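Local coordinates for aminotransferase class-III (Ochrobactrum anthropi, PDB 5GHG), which probably transfers amino groups between amines and keto compounds as a PLP-dependent class-III omega-transaminase, here holding the cofactor in its pyridoxamine phosphate form, at residues L179-G190 / F199-L210; M278-S286 / S297-V305. The protein carries 1 engineered substitution. One frame throughout, in Å; residues are numbered along the deposited sequence.

Contact 1. Residues L179-G190 / F199-L210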
loop_
_atom_site.group_PDB
_atom_site.type_symbol
_atom_site.label_atom_id
_atom_site.label_comp_id
_atom_site.label_asym_id
_atom_site.label_seq_id
_atom_site.Cartn_x
_atom_site.Cartn_y
_atom_site.Cartn_z
ATOM N N LEU B 179 -7.901 19.477 6.999
ATOM C CA LEU B 179 -7.664 20.462 8.037
ATOM C C LEU B 179 -7.062 19.774 9.255
ATOM O O LEU B 179 -7.311 18.583 9.484
ATOM C CB LEU B 179 -8.978 21.143 8.425
ATOM C CG LEU B 179 -9.866 21.597 7.269
ATOM C CD1 LEU B 179 -11.207 22.098 7.773
ATOM C CD2 LEU B 179 -9.169 22.654 6.439
ATOM N N HIS B 180 -6.272 20.509 10.030
ATOM C CA HIS B 180 -5.705 19.982 11.272
ATOM C C HIS B 180 -6.052 20.886 12.438
ATOM O O HIS B 180 -5.767 22.073 12.405
ATOM C CB HIS B 180 -4.178 19.814 11.200
ATOM C CG HIS B 180 -3.739 18.817 10.186
ATOM N ND1 HIS B 180 -3.608 19.137 8.857
ATOM C CD2 HIS B 180 -3.422 17.504 10.295
ATOM C CE1 HIS B 180 -3.228 18.058 8.180
ATOM N NE2 HIS B 180 -3.100 17.057 9.034
ATOM N N THR B 181 -6.642 20.305 13.468
ATOM C CA THR B 181 -6.905 21.001 14.723
ATOM C C THR B 181 -5.820 20.589 15.717
ATOM O O THR B 181 -4.832 19.946 15.348
ATOM C CB THR B 181 -8.344 20.707 15.178
ATOM O OG1 THR B 181 -8.698 21.591 16.252
ATOM C CG2 THR B 181 -8.531 19.245 15.595
ATOM N N GLY B 182 -5.969 20.967 16.978
ATOM C CA GLY B 182 -4.851 20.884 17.897
ATOM C C GLY B 182 -4.519 19.471 18.366
ATOM O O GLY B 182 -5.348 18.555 18.378
ATOM N N CYS B 183 -3.267 19.306 18.789
ATOM C CA CYS B 183 -2.824 18.054 19.411
ATOM C C CYS B 183 -3.264 18.019 20.880
ATOM O O CYS B 183 -2.938 18.942 21.629
ATOM C CB CYS B 183 -1.311 17.921 19.339
ATOM S SG CYS B 183 -0.720 16.441 20.189
ATOM N N PRO B 184 -3.962 16.942 21.337
ATOM C CA PRO B 184 -4.409 16.874 22.738
ATOM C C PRO B 184 -3.333 16.385 23.694
ATOM O O PRO B 184 -3.504 15.396 24.403
ATOM C CB PRO B 184 -5.616 15.925 22.660
ATOM C CG PRO B 184 -5.325 15.042 21.511
ATOM C CD PRO B 184 -4.489 15.821 20.532
ATOM N N HIS B 185 -2.194 17.083 23.724
ATOM C CA HIS B 185 -1.067 16.708 24.583
ATOM C C HIS B 185 -0.919 17.746 25.692
ATOM O O HIS B 185 -0.303 18.792 25.492
ATOM C CB HIS B 185 0.237 16.590 23.797
ATOM C CG HIS B 185 1.357 15.991 24.603
ATOM N ND1 HIS B 185 2.667 16.026 24.195
ATOM C CD2 HIS B 185 1.355 15.354 25.799
ATOM C CE1 HIS B 185 3.423 15.425 25.092
ATOM N NE2 HIS B 185 2.653 15.007 26.074
ATOM N N PHE B 186 -1.469 17.438 26.864
ATOM C CA PHE B 186 -1.552 18.425 27.941
ATOM C C PHE B 186 -0.161 18.909 28.364
ATOM O O PHE B 186 0.060 20.111 28.559
ATOM C CB PHE B 186 -2.320 17.824 29.115
ATOM C CG PHE B 186 -2.479 18.749 30.285
ATOM C CD1 PHE B 186 -3.071 19.989 30.134
ATOM C CD2 PHE B 186 -2.067 18.347 31.554
ATOM C CE1 PHE B 186 -3.235 20.842 31.224
ATOM C CE2 PHE B 186 -2.233 19.197 32.657
ATOM C CZ PHE B 186 -2.816 20.451 32.479
ATOM N N TYR B 187 0.790 17.987 28.487
ATOM C CA TYR B 187 2.143 18.349 28.908
ATOM C C TYR B 187 2.782 19.375 27.981
ATOM O O TYR B 187 3.546 20.235 28.431
ATOM C CB TYR B 187 3.001 17.073 28.980
ATOM C CG TYR B 187 4.458 17.297 29.343
ATOM C CD1 TYR B 187 4.819 17.677 30.631
ATOM C CD2 TYR B 187 5.469 17.079 28.416
ATOM C CE1 TYR B 187 6.160 17.864 30.977
ATOM C CE2 TYR B 187 6.806 17.262 28.752
ATOM C CZ TYR B 187 7.145 17.652 30.030
ATOM O OH TYR B 187 8.461 17.840 30.373
ATOM N N ARG B 188 2.526 19.274 26.683
ATOM C CA ARG B 188 3.143 20.185 25.718
ATOM C C ARG B 188 2.248 21.345 25.289
ATOM O O ARG B 188 2.740 22.299 24.698
ATOM C CB ARG B 188 3.588 19.408 24.468
ATOM C CG ARG B 188 4.883 18.595 24.667
ATOM C CD ARG B 188 6.079 19.523 24.791
ATOM N NE ARG B 188 7.269 18.847 25.298
ATOM C CZ ARG B 188 8.371 19.488 25.713
ATOM N NH1 ARG B 188 8.414 20.809 25.669
ATOM N NH2 ARG B 188 9.409 18.813 26.181
ATOM N N GLU B 189 0.938 21.265 25.532
ATOM C CA GLU B 189 0.020 22.271 25.001
ATOM C C GLU B 189 -0.751 23.019 26.065
ATOM O O GLU B 189 -1.305 24.076 25.760
ATOM C CB GLU B 189 -0.984 21.627 24.027
ATOM C CG GLU B 189 -0.349 21.028 22.778
ATOM C CD GLU B 189 0.097 22.086 21.804
ATOM O OE1 GLU B 189 0.911 21.763 20.913
ATOM O OE2 GLU B 189 -0.381 23.239 21.925
ATOM N N GLY B 190 -0.829 22.496 27.283
ATOM C CA GLY B 190 -1.599 23.165 28.319
ATOM C C GLY B 190 -0.971 24.499 28.670
ATOM O O GLY B 190 0.244 24.649 28.674
ATOM N N PHE B 199 -8.200 22.064 29.620
ATOM C CA PHE B 199 -7.526 21.904 28.337
ATOM C C PHE B 199 -8.410 21.117 27.356
ATOM O O PHE B 199 -8.492 21.456 26.181
ATOM C CB PHE B 199 -6.186 21.203 28.587
ATOM C CG PHE B 199 -5.445 20.813 27.357
ATOM C CD1 PHE B 199 -5.032 21.776 26.435
ATOM C CD2 PHE B 199 -5.107 19.482 27.133
ATOM C CE1 PHE B 199 -4.316 21.404 25.313
ATOM C CE2 PHE B 199 -4.389 19.121 26.003
ATOM C CZ PHE B 199 -3.997 20.069 25.107
ATOM N N ALA B 200 -9.094 20.091 27.847
ATOM C CA ALA B 200 -10.014 19.341 27.003
ATOM C C ALA B 200 -11.165 20.218 26.531
ATOM O O ALA B 200 -11.567 20.173 25.356
ATOM C CB ALA B 200 -10.535 18.127 27.749
ATOM N N THR B 201 -11.716 21.018 27.433
ATOM C CA THR B 201 -12.743 21.973 27.042
ATOM C C THR B 201 -12.225 22.924 25.976
ATOM O O THR B 201 -12.911 23.191 24.977
ATOM C CB THR B 201 -13.242 22.733 28.279
ATOM O OG1 THR B 201 -13.982 21.842 29.105
ATOM C CG2 THR B 201 -14.127 23.922 27.885
ATOM N N ARG B 202 -11.009 23.451 26.154
ATOM C CA ARG B 202 -10.473 24.372 25.163
ATOM C C ARG B 202 -10.287 23.683 23.801
ATOM O O ARG B 202 -10.524 24.299 22.757
ATOM C CB ARG B 202 -9.147 24.981 25.630
ATOM C CG ARG B 202 -8.475 25.809 24.547
ATOM C CD ARG B 202 -7.382 26.740 25.072
ATOM N NE ARG B 202 -6.227 26.021 25.621
ATOM C CZ ARG B 202 -5.173 25.637 24.920
ATOM N NH1 ARG B 202 -4.153 25.020 25.525
ATOM N NH2 ARG B 202 -5.127 25.858 23.613
ATOM N N LEU B 203 -9.845 22.425 23.795
ATOM C CA LEU B 203 -9.662 21.728 22.525
ATOM C C LEU B 203 -10.992 21.527 21.798
ATOM O O LEU B 203 -11.069 21.681 20.574
ATOM C CB LEU B 203 -8.984 20.364 22.744
ATOM C CG LEU B 203 -7.513 20.376 23.148
ATOM C CD1 LEU B 203 -7.130 19.065 23.808
ATOM C CD2 LEU B 203 -6.646 20.638 21.950
ATOM N N ALA B 204 -12.043 21.166 22.528
ATOM C CA ALA B 204 -13.354 21.018 21.899
ATOM C C ALA B 204 -13.878 22.363 21.380
ATOM O O ALA B 204 -14.521 22.411 20.327
ATOM C CB ALA B 204 -14.356 20.393 22.867
ATOM N N ASP B 205 -13.615 23.445 22.111
ATOM C CA ASP B 205 -14.019 24.781 21.660
ATOM C C ASP B 205 -13.269 25.191 20.399
ATOM O O ASP B 205 -13.853 25.775 19.484
ATOM C CB ASP B 205 -13.767 25.817 22.749
ATOM C CG ASP B 205 -14.739 25.704 23.911
ATOM O OD1 ASP B 205 -15.739 24.969 23.797
ATOM O OD2 ASP B 205 -14.476 26.352 24.953
ATOM N N GLU B 206 -11.968 24.926 20.345
ATOM C CA GLU B 206 -11.202 25.237 19.155
ATOM C C GLU B 206 -11.663 24.392 17.967
ATOM O O GLU B 206 -11.691 24.874 16.835
ATOM C CB GLU B 206 -9.703 25.043 19.426
ATOM C CG GLU B 206 -9.173 26.100 20.404
ATOM C CD GLU B 206 -7.731 25.852 20.829
ATOM O OE1 GLU B 206 -7.178 26.711 21.559
ATOM O OE2 GLU B 206 -7.166 24.792 20.452
ATOM N N LEU B 207 -12.022 23.132 18.219
ATOM C CA LEU B 207 -12.610 22.311 17.165
ATOM C C LEU B 207 -13.916 22.930 16.651
ATOM O O LEU B 207 -14.131 23.046 15.444
ATOM C CB LEU B 207 -12.857 20.894 17.681
ATOM C CG LEU B 207 -13.652 19.954 16.772
ATOM C CD1 LEU B 207 -12.959 19.760 15.412
ATOM C CD2 LEU B 207 -13.845 18.631 17.458
ATOM N N GLU B 208 -14.792 23.338 17.564
ATOM C CA GLU B 208 -16.058 23.934 17.137
ATOM C C GLU B 208 -15.831 25.249 16.401
ATOM O O GLU B 208 -16.523 25.537 15.411
ATOM C CB GLU B 208 -16.995 24.127 18.321
ATOM C CG GLU B 208 -18.338 24.775 17.950
ATOM C CD GLU B 208 -19.390 24.589 19.037
ATOM O OE1 GLU B 208 -19.013 24.471 20.222
ATOM O OE2 GLU B 208 -20.588 24.555 18.699
ATOM N N GLN B 209 -14.843 26.037 16.843
ATOM C CA GLN B 209 -14.516 27.277 16.150
ATOM C C GLN B 209 -14.029 27.015 14.734
ATOM O O GLN B 209 -14.358 27.764 13.807
ATOM C CB GLN B 209 -13.457 28.076 16.931
ATOM C CG GLN B 209 -14.001 28.650 18.228
ATOM C CD GLN B 209 -12.883 29.059 19.180
ATOM O OE1 GLN B 209 -11.758 29.361 18.757
ATOM N NE2 GLN B 209 -13.180 29.066 20.453
ATOM N N LEU B 210 -13.222 25.974 14.550
ATOM C CA LEU B 210 -12.797 25.585 13.208
ATOM C C LEU B 210 -14.004 25.188 12.344
ATOM O O LEU B 210 -14.133 25.631 11.194
ATOM C CB LEU B 210 -11.785 24.436 13.281
ATOM C CG LEU B 210 -11.259 23.893 11.952
ATOM C CD1 LEU B 210 -10.586 24.963 11.127
ATOM C CD2 LEU B 210 -10.284 22.733 12.164
HETATM O O HOH W 1 -9.151 20.626 18.853
HETATM O O HOH W 2 -3.069 24.089 22.546
#

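Contact 2. Residues M278-S286 / S297-V305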
loop_
_atom_site.group_PDB
_atom_site.type_symbol
_atom_site.label_atom_id
_atom_site.label_comp_id
_atom_site.label_asym_id
_atom_site.label_seq_id
_atom_site.Cartn_x
_atom_site.Cartn_y
_atom_site.Cartn_z
ATOM N N MET B 278 -15.413 5.923 22.740
ATOM C CA MET B 278 -15.641 6.509 21.426
ATOM C C MET B 278 -16.677 5.689 20.678
ATOM O O MET B 278 -16.712 4.457 20.789
ATOM C CB MET B 278 -14.342 6.563 20.626
ATOM C CG MET B 278 -13.314 7.493 21.215
ATOM S SD MET B 278 -11.640 7.160 20.621
ATOM C CE MET B 278 -11.781 7.583 18.887
ATOM N N LYS B 279 -17.507 6.377 19.893
ATOM C CA LYS B 279 -18.589 5.753 19.140
ATOM C C LYS B 279 -18.387 6.089 17.668
ATOM O O LYS B 279 -19.115 6.897 17.099
ATOM C CB LYS B 279 -19.959 6.228 19.651
ATOM C CG LYS B 279 -20.209 5.803 21.088
ATOM C CD LYS B 279 -21.633 6.097 21.547
ATOM C CE LYS B 279 -21.870 5.525 22.951
ATOM N NZ LYS B 279 -23.069 6.135 23.607
ATOM N N PRO B 280 -17.382 5.473 17.032
ATOM C CA PRO B 280 -17.069 5.826 15.652
ATOM C C PRO B 280 -18.121 5.345 14.666
ATOM O O PRO B 280 -18.801 4.340 14.890
ATOM C CB PRO B 280 -15.731 5.124 15.404
ATOM C CG PRO B 280 -15.737 3.959 16.361
ATOM C CD PRO B 280 -16.451 4.483 17.588
ATOM N N ASP B 281 -18.222 6.069 13.550
ATOM C CA ASP B 281 -18.982 5.611 12.393
ATOM C C ASP B 281 -18.163 4.707 11.481
ATOM O O ASP B 281 -18.735 3.878 10.761
ATOM C CB ASP B 281 -19.480 6.814 11.584
ATOM C CG ASP B 281 -20.375 7.726 12.392
ATOM O OD1 ASP B 281 -21.538 7.344 12.602
ATOM O OD2 ASP B 281 -19.909 8.814 12.832
ATOM N N ILE B 282 -16.846 4.882 11.498
ATOM C CA ILE B 282 -15.895 4.158 10.668
ATOM C C ILE B 282 -14.722 3.771 11.570
ATOM O O ILE B 282 -14.240 4.597 12.352
ATOM C CB ILE B 282 -15.414 5.017 9.479
ATOM C CG1 ILE B 282 -16.600 5.482 8.624
ATOM C CG2 ILE B 282 -14.352 4.274 8.623
ATOM C CD1 ILE B 282 -16.195 6.409 7.477
ATOM N N LEU B 283 -14.256 2.529 11.457
ATOM C CA LEU B 283 -13.162 2.037 12.295
ATOM C C LEU B 283 -12.107 1.406 11.386
ATOM O O LEU B 283 -12.433 0.531 10.589
ATOM C CB LEU B 283 -13.662 1.020 13.325
ATOM C CG LEU B 283 -12.701 0.653 14.448
ATOM C CD1 LEU B 283 -13.478 0.270 15.696
ATOM C CD2 LEU B 283 -11.769 -0.481 14.037
ATOM N N VAL B 284 -10.853 1.841 11.528
ATOM C CA VAL B 284 -9.750 1.430 10.657
ATOM C C VAL B 284 -8.801 0.552 11.460
ATOM O O VAL B 284 -8.414 0.904 12.587
ATOM C CB VAL B 284 -9.010 2.637 10.065
ATOM C CG1 VAL B 284 -7.950 2.171 9.036
ATOM C CG2 VAL B 284 -9.976 3.664 9.430
ATOM N N MET B 285 -8.405 -0.582 10.876
ATOM C CA MET B 285 -7.580 -1.566 11.560
ATOM C C MET B 285 -6.414 -2.000 10.670
ATOM O O MET B 285 -6.517 -2.001 9.443
ATOM C CB MET B 285 -8.380 -2.814 11.922
ATOM C CG MET B 285 -9.486 -2.572 12.919
ATOM S SD MET B 285 -10.788 -3.830 12.746
ATOM C CE MET B 285 -11.677 -3.228 11.305
ATOM N N SER B 286 -5.314 -2.379 11.310
ATOM C CA SER B 286 -4.221 -3.046 10.630
ATOM C C SER B 286 -3.299 -3.671 11.676
ATOM O O SER B 286 -3.723 -3.897 12.817
ATOM C CB SER B 286 -3.464 -2.070 9.726
ATOM O OG SER B 286 -2.449 -2.747 8.984
ATOM N N SER B 297 -5.070 -4.925 5.928
ATOM C CA SER B 297 -5.762 -3.924 6.731
ATOM C C SER B 297 -7.236 -3.981 6.377
ATOM O O SER B 297 -7.630 -4.597 5.388
ATOM C CB SER B 297 -5.195 -2.526 6.495
ATOM O OG SER B 297 -3.787 -2.543 6.683
ATOM N N ALA B 298 -8.042 -3.307 7.184
ATOM C CA ALA B 298 -9.488 -3.366 7.022
ATOM C C ALA B 298 -10.076 -2.094 7.592
ATOM O O ALA B 298 -9.501 -1.488 8.504
ATOM C CB ALA B 298 -10.098 -4.581 7.732
ATOM N N PHE B 299 -11.226 -1.699 7.067
ATOM C CA PHE B 299 -12.039 -0.735 7.795
ATOM C C PHE B 299 -13.484 -1.221 7.827
ATOM O O PHE B 299 -13.941 -1.945 6.932
ATOM C CB PHE B 299 -11.910 0.680 7.236
ATOM C CG PHE B 299 -12.348 0.839 5.799
ATOM C CD1 PHE B 299 -11.444 0.668 4.756
ATOM C CD2 PHE B 299 -13.659 1.228 5.498
ATOM C CE1 PHE B 299 -11.838 0.856 3.441
ATOM C CE2 PHE B 299 -14.067 1.398 4.183
ATOM C CZ PHE B 299 -13.162 1.215 3.150
ATOM N N LEU B 300 -14.172 -0.862 8.902
ATOM C CA LEU B 300 -15.583 -1.169 9.093
ATOM C C LEU B 300 -16.382 0.121 8.979
ATOM O O LEU B 300 -15.918 1.188 9.415
ATOM C CB LEU B 300 -15.813 -1.778 10.471
ATOM C CG LEU B 300 -15.237 -3.184 10.694
ATOM C CD1 LEU B 300 -15.103 -3.453 12.176
ATOM C CD2 LEU B 300 -16.197 -4.172 10.082
ATOM N N ILE B 301 -17.589 0.024 8.424
ATOM C CA ILE B 301 -18.491 1.167 8.402
ATOM C C ILE B 301 -19.843 0.755 8.958
ATOM O O ILE B 301 -20.271 -0.400 8.812
ATOM C CB ILE B 301 -18.650 1.763 6.981
ATOM C CG1 ILE B 301 -19.335 0.770 6.066
ATOM C CG2 ILE B 301 -17.286 2.154 6.405
ATOM C CD1 ILE B 301 -19.636 1.343 4.699
ATOM N N ASN B 302 -20.527 1.705 9.589
ATOM C CA ASN B 302 -21.824 1.381 10.166
ATOM C C ASN B 302 -22.926 1.602 9.131
ATOM O O ASN B 302 -22.669 1.946 7.964
ATOM C CB ASN B 302 -22.046 2.151 11.457
ATOM C CG ASN B 302 -22.156 3.649 11.256
ATOM O OD1 ASN B 302 -22.202 4.140 10.137
ATOM N ND2 ASN B 302 -22.222 4.377 12.351
ATOM N N GLU B 303 -24.175 1.369 9.542
ATOM C CA GLU B 303 -25.281 1.467 8.600
ATOM C C GLU B 303 -25.515 2.921 8.167
ATOM O O GLU B 303 -25.839 3.180 7.008
ATOM C CB GLU B 303 -26.549 0.871 9.218
ATOM C CG GLU B 303 -27.730 0.790 8.249
ATOM C CD GLU B 303 -27.467 -0.135 7.067
ATOM O OE1 GLU B 303 -28.057 0.103 5.998
ATOM O OE2 GLU B 303 -26.659 -1.104 7.192
ATOM N N ARG B 304 -25.337 3.863 9.086
ATOM C CA ARG B 304 -25.435 5.272 8.750
ATOM C C ARG B 304 -24.551 5.619 7.555
ATOM O O ARG B 304 -24.984 6.292 6.619
ATOM C CB ARG B 304 -25.048 6.119 9.965
ATOM C CG ARG B 304 -24.973 7.619 9.734
ATOM C CD ARG B 304 -24.294 8.285 10.905
ATOM N NE ARG B 304 -24.287 9.741 10.811
ATOM C CZ ARG B 304 -23.657 10.539 11.663
ATOM N NH1 ARG B 304 -22.962 10.021 12.670
ATOM N NH2 ARG B 304 -23.720 11.854 11.504
ATOM N N VAL B 305 -23.296 5.144 7.571
ATOM C CA VAL B 305 -22.399 5.390 6.455
ATOM C C VAL B 305 -22.814 4.587 5.241
ATOM O O VAL B 305 -22.829 5.101 4.118
ATOM C CB VAL B 305 -20.942 5.086 6.860
ATOM C CG1 VAL B 305 -20.003 5.194 5.662
ATOM C CG2 VAL B 305 -20.497 6.014 7.987
HETATM O O HOH W 3 -21.011 9.955 14.798
#

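Contact 1. Residues L179-G190 / F199-L210
Phe199 of helix 196-214 sets its ring against Phe186 and Glu189 of helix 186-189 and the turn before it. With CG anti to the backbone N (chi1 173°), Phe199 CE2 comes 3.5 Å from Phe186 N. Phe199 CZ lies 3.6 Å from Glu189 CB, and the carbonyl carbon of Pro184 sits at the ring's edge. The Phe186 ring slides past it in the opposite sense, the two planes 43° apart. A large flat residue suits this place: its edge meets the Pro184-His185 backbone while it rests against Phe186 and Glu189 CB. One helical turn on, Leu203 CD1 reaches Pro184 CB at 3.7 Å; Pro184 centres an inverse gamma turn. Farther along, Leu210 CD2 packs 4.1 Å from Thr181 CB.

At the polar edge, a water joins Thr181 OG1 to the carbonyl of Leu203. Arg202 gives a weak bond from NH1 to Glu189 O (3.0 Å), while its NH2 meets Glu206 OE1 in a salt bridge and shares a second water with Glu189 OE2; its NE pairs with Glu194. Residues 199-210 of the helix run back against strand 179-181, their axes at 155°, as in the alpha/beta packing of the large domain of fold-type I PLP enzymes.

Contact 2. Residues M278-S286 / S297-V305
Asp281 and Asn302 face each other where the two strands of this antiparallel hairpin part, and Asp281 OD1 takes two donors. Asn302 ND2 approaches OD1 on the anti side at 3.1 Å, and Arg304 NH1 on the syn side at 3.0 Å, forming a salt bridge with the guanidinium plane turned 77° from the carboxylate. OD2 accepts from the backbone N of Leu255, so a carboxylate, with lone pairs for several donors, suits this junction. Asn302 works both ways: its OD1 caps the helix, accepting from Val305 N at 3.0 Å (162°), its ND2 serves Asp281, and its backbone N donates to Asp281 O. An alanine here is likely to leave the N-H of Val305 without its side-chain acceptor and Asp281 OD1 with one donor fewer.

Within the strands, Leu283 and Leu300 exchange two backbone bonds, and so do Met285 and Ala298. On the face of these four residues, Met285 CE folds back to 3.5 Å from Leu300 CD1; on the other, Ile282 lies alongside Ile301, and Val284 CG2 meets Phe299 CB. Ser286 OG and Ser297 OG share a hydrogen bond (2.7 Å), donor undecided; Ser297 OG, less surely placed, also bonds to Asn116 O. Strand 282-285 is bonded on its far side to strand 254-258, whereas strand 297-301 lies next to strand 111-115. Helix 118-135 packs over Val284 and Phe299, whose ring also meets Tyr113.

Both contacts reach one seven-stranded mixed sheet. Strand 178-181 of contact 1 forms one of its outermost strands, whereas the hairpin of contact 2 lies toward the other end, with strands 254-258, 219-224 and 143-147 in between. Their centres are accordingly about 24 Å apart, and their nearest atoms about 10 Å, without touching. They differ in distance from the cofactor: the side chain of Ser286 in contact 2 is about 4 Å from the bound PMP, while that of Pro184 in contact 1 is about 13 Å away. Contact 2 thus borders the pocket and leads on to Lys287, one of its residues; contact 1 packs a helix on the sheet's margin.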